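Local coordinates for protein leucine aminopeptidase (Fimbriiglobus ruber, PDB 7D1B) that probably acts as a zinc-dependent glutaminyl cyclase of the M28 peptidase family, cyclising N-terminal glutamine, at residues G276-I288 and V298-L310. Sequence-based numbering, arbitrary orientation. Where two conformers were deposited one is given.
Sequences GFDRATDVLDDHI and VDVIDFDYKHWHL. With ZN (zinc ion), chain B.
The zinc site of this M28-family enzyme borders the contact: Phe-303, in the loop after edge strand 297-300, packs between Arg-279 and Val-283 of 276-288, and His-309 of that loop binds zinc through NE2 at 2.0 Å, with Asp-155, Glu-188 and a water that accepts from Trp-308 NE1. The Phe-303 ring is sandwiched, Arg-279 CD standing 3.9 Å from its centroid on one face and Val-283 CG1 over the opposite one. Bent at chi3 (-106°), the arginine carries NH2 to two carbonyls, Phe-303 O at 2.7 Å and Tyr-305 O in a nearly straight bond (172°), while Trp-308 CE3 lies over the guanidinium face. Asp-304 fastens the other loop by its backbone, using syn lone pairs: OD2 accepts from Asp-278 N and OD1 from Arg-279 N, each 2.9 Å long. With an alanine here, both amides would probably lose their carboxylate acceptor, leaving the 277-279 backbone less firmly held. Deeper in, Asp-299 CB sits over the centre of the His-287 ring, whose NE2 is bonded to Glu-245. Possibly part of the carboxylic-acid hydrogen-bond network of such cyclases, Asp-285 OD2 approaches Asp-299 OD2 to 2.6 Å.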
loop_
_atom_site.group_PDB
_atom_site.type_symbol
_atom_site.label_atom_id
_atom_site.label_comp_id
_atom_site.label_asym_id
_atom_site.label_seq_id
_atom_site.Cartn_x
_atom_site.Cartn_y
_atom_site.Cartn_z
ATOM N N GLY A 276 6.770 -8.444 -15.612
ATOM C CA GLY A 276 6.484 -7.126 -16.153
ATOM C C GLY A 276 5.050 -6.908 -16.612
ATOM O O GLY A 276 4.170 -7.758 -16.480
ATOM N N PHE A 277 4.850 -5.719 -17.196
ATOM C CA PHE A 277 3.556 -5.192 -17.623
ATOM C C PHE A 277 3.726 -4.553 -18.989
ATOM O O PHE A 277 4.840 -4.219 -19.401
ATOM C CB PHE A 277 3.053 -4.140 -16.626
ATOM C CG PHE A 277 3.022 -4.665 -15.217
ATOM C CD1 PHE A 277 1.977 -5.482 -14.796
ATOM C CD2 PHE A 277 4.076 -4.435 -14.342
ATOM C CE1 PHE A 277 1.973 -6.034 -13.539
ATOM C CE2 PHE A 277 4.056 -4.970 -13.066
ATOM C CZ PHE A 277 3.006 -5.780 -12.673
ATOM N N ASP A 278 2.610 -4.370 -19.699
ATOM C CA ASP A 278 2.691 -3.623 -20.954
ATOM C C ASP A 278 3.196 -2.206 -20.714
ATOM O O ASP A 278 3.964 -1.667 -21.522
ATOM C CB ASP A 278 1.327 -3.570 -21.636
ATOM C CG ASP A 278 0.898 -4.905 -22.199
ATOM O OD1 ASP A 278 1.761 -5.792 -22.370
ATOM O OD2 ASP A 278 -0.306 -5.050 -22.498
ATOM N N ARG A 279 2.763 -1.581 -19.616
ATOM C CA ARG A 279 3.101 -0.181 -19.378
ATOM C C ARG A 279 4.569 -0.016 -18.993
ATOM O O ARG A 279 5.173 1.020 -19.297
ATOM C CB ARG A 279 2.154 0.367 -18.310
ATOM C CG ARG A 279 1.933 1.864 -18.235
ATOM C CD ARG A 279 0.714 2.150 -17.318
ATOM N NE ARG A 279 -0.487 2.550 -18.052
ATOM C CZ ARG A 279 -1.740 2.226 -17.730
ATOM N NH1 ARG A 279 -2.738 2.697 -18.467
ATOM N NH2 ARG A 279 -2.017 1.432 -16.705
ATOM N N ALA A 280 5.164 -1.027 -18.361
ATOM C CA ALA A 280 6.545 -0.948 -17.900
ATOM C C ALA A 280 6.959 -2.302 -17.353
ATOM O O ALA A 280 6.143 -3.044 -16.803
ATOM C CB ALA A 280 6.711 0.098 -16.789
ATOM N N THR A 281 8.247 -2.595 -17.498
ATOM C CA THR A 281 8.838 -3.810 -16.967
ATOM C C THR A 281 9.228 -3.610 -15.505
ATOM O O THR A 281 9.049 -4.515 -14.682
ATOM C CB THR A 281 10.037 -4.194 -17.859
ATOM O OG1 THR A 281 9.601 -4.368 -19.220
ATOM C CG2 THR A 281 10.681 -5.471 -17.409
ATOM N N ASP A 282 9.746 -2.414 -15.176
ATOM C CA ASP A 282 10.176 -2.019 -13.845
ATOM C C ASP A 282 9.381 -0.789 -13.447
ATOM O O ASP A 282 9.182 0.121 -14.261
ATOM C CB ASP A 282 11.669 -1.672 -13.847
ATOM C CG ASP A 282 12.570 -2.899 -14.028
ATOM O OD1 ASP A 282 12.064 -4.038 -14.160
ATOM O OD2 ASP A 282 13.797 -2.718 -14.026
ATOM N N VAL A 283 8.919 -0.765 -12.202
ATOM C CA VAL A 283 7.973 0.244 -11.740
ATOM C C VAL A 283 8.569 0.932 -10.523
ATOM O O VAL A 283 8.767 0.294 -9.485
ATOM C CB VAL A 283 6.604 -0.373 -11.401
ATOM C CG1 VAL A 283 5.618 0.736 -11.012
ATOM C CG2 VAL A 283 6.056 -1.198 -12.573
ATOM N N LEU A 284 8.851 2.224 -10.640
ATOM C CA LEU A 284 9.211 3.005 -9.463
ATOM C C LEU A 284 7.977 3.157 -8.582
ATOM O O LEU A 284 6.891 3.493 -9.068
ATOM C CB LEU A 284 9.720 4.380 -9.887
ATOM C CG LEU A 284 11.024 4.359 -10.688
ATOM C CD1 LEU A 284 11.322 5.754 -11.194
ATOM C CD2 LEU A 284 12.163 3.815 -9.827
ATOM N N ASP A 285 8.139 2.927 -7.284
ATOM C CA ASP A 285 7.000 2.993 -6.384
ATOM C C ASP A 285 7.542 3.152 -4.963
ATOM O O ASP A 285 8.752 3.307 -4.742
ATOM C CB ASP A 285 6.117 1.754 -6.574
ATOM C CG ASP A 285 4.660 2.007 -6.309
ATOM O OD1 ASP A 285 4.307 3.015 -5.666
ATOM O OD2 ASP A 285 3.826 1.158 -6.737
ATOM N N ASP A 286 6.638 3.117 -3.983
ATOM C CA ASP A 286 7.026 3.311 -2.593
ATOM C C ASP A 286 7.946 2.221 -2.060
ATOM O O ASP A 286 8.538 2.418 -0.993
ATOM C CB ASP A 286 5.774 3.425 -1.716
ATOM C CG ASP A 286 5.133 4.805 -1.755
ATOM O OD1 ASP A 286 5.863 5.826 -1.674
ATOM O OD2 ASP A 286 3.888 4.864 -1.799
ATOM N N HIS A 287 8.072 1.076 -2.747
ATOM C CA HIS A 287 8.949 0.012 -2.263
ATOM C C HIS A 287 10.421 0.280 -2.559
ATOM O O HIS A 287 11.284 -0.379 -1.978
ATOM C CB HIS A 287 8.533 -1.335 -2.841
ATOM C CG HIS A 287 8.682 -1.424 -4.323
ATOM N ND1 HIS A 287 8.283 -0.417 -5.186
ATOM C CD2 HIS A 287 9.186 -2.418 -5.092
ATOM C CE1 HIS A 287 8.539 -0.801 -6.427
ATOM N NE2 HIS A 287 9.073 -2.015 -6.398
ATOM N N ILE A 288 10.730 1.239 -3.437
ATOM C CA ILE A 288 12.128 1.516 -3.768
ATOM C C ILE A 288 12.885 1.997 -2.538
ATOM O O ILE A 288 13.969 1.505 -2.226
ATOM C CB ILE A 288 12.212 2.550 -4.904
ATOM C CG1 ILE A 288 11.494 2.039 -6.159
ATOM C CG2 ILE A 288 13.669 2.953 -5.173
ATOM C CD1 ILE A 288 12.150 0.854 -6.796
ATOM N N VAL A 298 8.435 -5.855 -1.901
ATOM C CA VAL A 298 7.779 -6.269 -3.140
ATOM C C VAL A 298 6.571 -5.386 -3.388
ATOM O O VAL A 298 5.776 -5.139 -2.476
ATOM C CB VAL A 298 7.349 -7.746 -3.042
ATOM C CG1 VAL A 298 6.429 -8.143 -4.188
ATOM C CG2 VAL A 298 8.568 -8.629 -2.944
ATOM N N ASP A 299 6.403 -4.975 -4.646
ATOM C CA ASP A 299 5.226 -4.237 -5.096
ATOM C C ASP A 299 4.228 -5.228 -5.681
ATOM O O ASP A 299 4.526 -5.903 -6.672
ATOM C CB ASP A 299 5.651 -3.202 -6.138
ATOM C CG ASP A 299 4.624 -2.112 -6.362
ATOM O OD1 ASP A 299 3.524 -2.134 -5.765
ATOM O OD2 ASP A 299 4.973 -1.191 -7.158
ATOM N N VAL A 300 3.074 -5.339 -5.043
ATOM C CA VAL A 300 1.965 -6.164 -5.503
ATOM C C VAL A 300 1.074 -5.209 -6.293
ATOM O O VAL A 300 0.365 -4.372 -5.716
ATOM C CB VAL A 300 1.253 -6.827 -4.319
ATOM C CG1 VAL A 300 -0.047 -7.486 -4.782
ATOM C CG2 VAL A 300 2.184 -7.854 -3.698
ATOM N N ILE A 301 1.152 -5.317 -7.627
ATOM C CA ILE A 301 0.669 -4.282 -8.533
ATOM C C ILE A 301 0.296 -4.924 -9.859
ATOM O O ILE A 301 0.952 -5.860 -10.322
ATOM C CB ILE A 301 1.759 -3.192 -8.723
ATOM C CG1 ILE A 301 1.301 -2.065 -9.665
ATOM C CG2 ILE A 301 3.094 -3.797 -9.200
ATOM C CD1 ILE A 301 2.195 -0.830 -9.614
ATOM N N ASP A 302 -0.733 -4.370 -10.507
ATOM C CA ASP A 302 -0.971 -4.601 -11.928
ATOM C C ASP A 302 -0.880 -3.231 -12.592
ATOM O O ASP A 302 -1.848 -2.460 -12.593
ATOM C CB ASP A 302 -2.326 -5.247 -12.185
ATOM C CG ASP A 302 -2.631 -5.411 -13.657
ATOM O OD1 ASP A 302 -1.772 -5.057 -14.510
ATOM O OD2 ASP A 302 -3.749 -5.923 -13.944
ATOM N N PHE A 303 0.287 -2.933 -13.172
ATOM C CA PHE A 303 0.493 -1.595 -13.694
ATOM C C PHE A 303 -0.267 -1.365 -14.988
ATOM O O PHE A 303 -0.263 -0.240 -15.487
ATOM C CB PHE A 303 2.003 -1.348 -13.850
ATOM C CG PHE A 303 2.407 0.116 -13.964
ATOM C CD1 PHE A 303 1.707 1.150 -13.330
ATOM C CD2 PHE A 303 3.514 0.449 -14.727
ATOM C CE1 PHE A 303 2.124 2.480 -13.453
ATOM C CE2 PHE A 303 3.925 1.777 -14.851
ATOM C CZ PHE A 303 3.233 2.783 -14.211
ATOM N N ASP A 304 -0.925 -2.390 -15.533
ATOM C CA ASP A 304 -1.790 -2.213 -16.691
ATOM C C ASP A 304 -3.235 -1.889 -16.325
ATOM O O ASP A 304 -4.091 -1.836 -17.215
ATOM C CB ASP A 304 -1.703 -3.431 -17.612
ATOM C CG ASP A 304 -0.333 -3.591 -18.223
ATOM O OD1 ASP A 304 0.287 -2.561 -18.582
ATOM O OD2 ASP A 304 0.135 -4.744 -18.325
ATOM N N TYR A 305 -3.522 -1.622 -15.053
ATOM C CA TYR A 305 -4.858 -1.206 -14.651
ATOM C C TYR A 305 -5.397 -0.161 -15.620
ATOM O O TYR A 305 -4.778 0.885 -15.841
ATOM C CB TYR A 305 -4.774 -0.599 -13.260
ATOM C CG TYR A 305 -6.064 -0.013 -12.737
ATOM C CD1 TYR A 305 -7.269 -0.714 -12.822
ATOM C CD2 TYR A 305 -6.075 1.241 -12.128
ATOM C CE1 TYR A 305 -8.447 -0.178 -12.300
ATOM C CE2 TYR A 305 -7.239 1.778 -11.608
ATOM C CZ TYR A 305 -8.421 1.064 -11.690
ATOM O OH TYR A 305 -9.590 1.561 -11.151
ATOM N N LYS A 306 -6.573 -0.437 -16.181
ATOM C CA LYS A 306 -7.043 0.361 -17.303
ATOM C C LYS A 306 -7.543 1.737 -16.896
ATOM O O LYS A 306 -7.650 2.608 -17.758
ATOM C CB LYS A 306 -8.114 -0.369 -18.116
ATOM C CG LYS A 306 -9.412 -0.569 -17.416
ATOM C CD LYS A 306 -10.399 -1.317 -18.304
ATOM C CE LYS A 306 -9.924 -2.739 -18.566
ATOM N NZ LYS A 306 -10.991 -3.556 -19.214
ATOM N N HIS A 307 -7.869 1.959 -15.624
ATOM C CA HIS A 307 -8.373 3.252 -15.179
ATOM C C HIS A 307 -7.320 4.079 -14.458
ATOM O O HIS A 307 -7.656 5.055 -13.772
ATOM C CB HIS A 307 -9.655 3.078 -14.371
ATOM C CG HIS A 307 -10.702 2.370 -15.146
ATOM N ND1 HIS A 307 -11.440 2.999 -16.127
ATOM C CD2 HIS A 307 -11.057 1.064 -15.172
ATOM C CE1 HIS A 307 -12.246 2.115 -16.685
ATOM N NE2 HIS A 307 -12.031 0.938 -16.125
ATOM N N TRP A 308 -6.052 3.706 -14.610
ATOM C CA TRP A 308 -4.950 4.395 -13.944
ATOM C C TRP A 308 -4.940 5.884 -14.278
ATOM O O TRP A 308 -4.858 6.271 -15.451
ATOM C CB TRP A 308 -3.662 3.750 -14.420
ATOM C CG TRP A 308 -2.417 4.338 -13.825
ATOM C CD1 TRP A 308 -2.065 4.379 -12.505
ATOM C CD2 TRP A 308 -1.340 4.943 -14.550
ATOM N NE1 TRP A 308 -0.829 4.967 -12.372
ATOM C CE2 TRP A 308 -0.359 5.316 -13.610
ATOM C CE3 TRP A 308 -1.105 5.194 -15.909
ATOM C CZ2 TRP A 308 0.836 5.948 -13.982
ATOM C CZ3 TRP A 308 0.075 5.823 -16.277
ATOM C CH2 TRP A 308 1.031 6.182 -15.318
ATOM N N HIS A 309 -5.037 6.708 -13.235
ATOM C CA HIS A 309 -4.998 8.164 -13.369
ATOM C C HIS A 309 -6.078 8.697 -14.311
ATOM O O HIS A 309 -5.896 9.741 -14.953
ATOM C CB HIS A 309 -3.586 8.648 -13.713
ATOM C CG HIS A 309 -2.611 8.362 -12.613
ATOM N ND1 HIS A 309 -1.252 8.572 -12.722
ATOM C CD2 HIS A 309 -2.820 7.887 -11.356
ATOM C CE1 HIS A 309 -0.669 8.196 -11.590
ATOM N NE2 HIS A 309 -1.598 7.808 -10.735
ATOM N N LEU A 310 -7.221 8.005 -14.361
ATOM C CA LEU A 310 -8.426 8.471 -15.036
ATOM C C LEU A 310 -9.517 8.724 -14.009
ATOM O O LEU A 310 -9.542 8.109 -12.936
ATOM C CB LEU A 310 -8.941 7.459 -16.074
ATOM C CG LEU A 310 -7.970 7.162 -17.213
ATOM C CD1 LEU A 310 -8.553 6.097 -18.153
ATOM C CD2 LEU A 310 -7.643 8.428 -18.005
HETATM ZN ZN ZN B . -1.337 6.920 -8.927
HETATM O O HOH W 1 -0.031 5.347 -9.435
#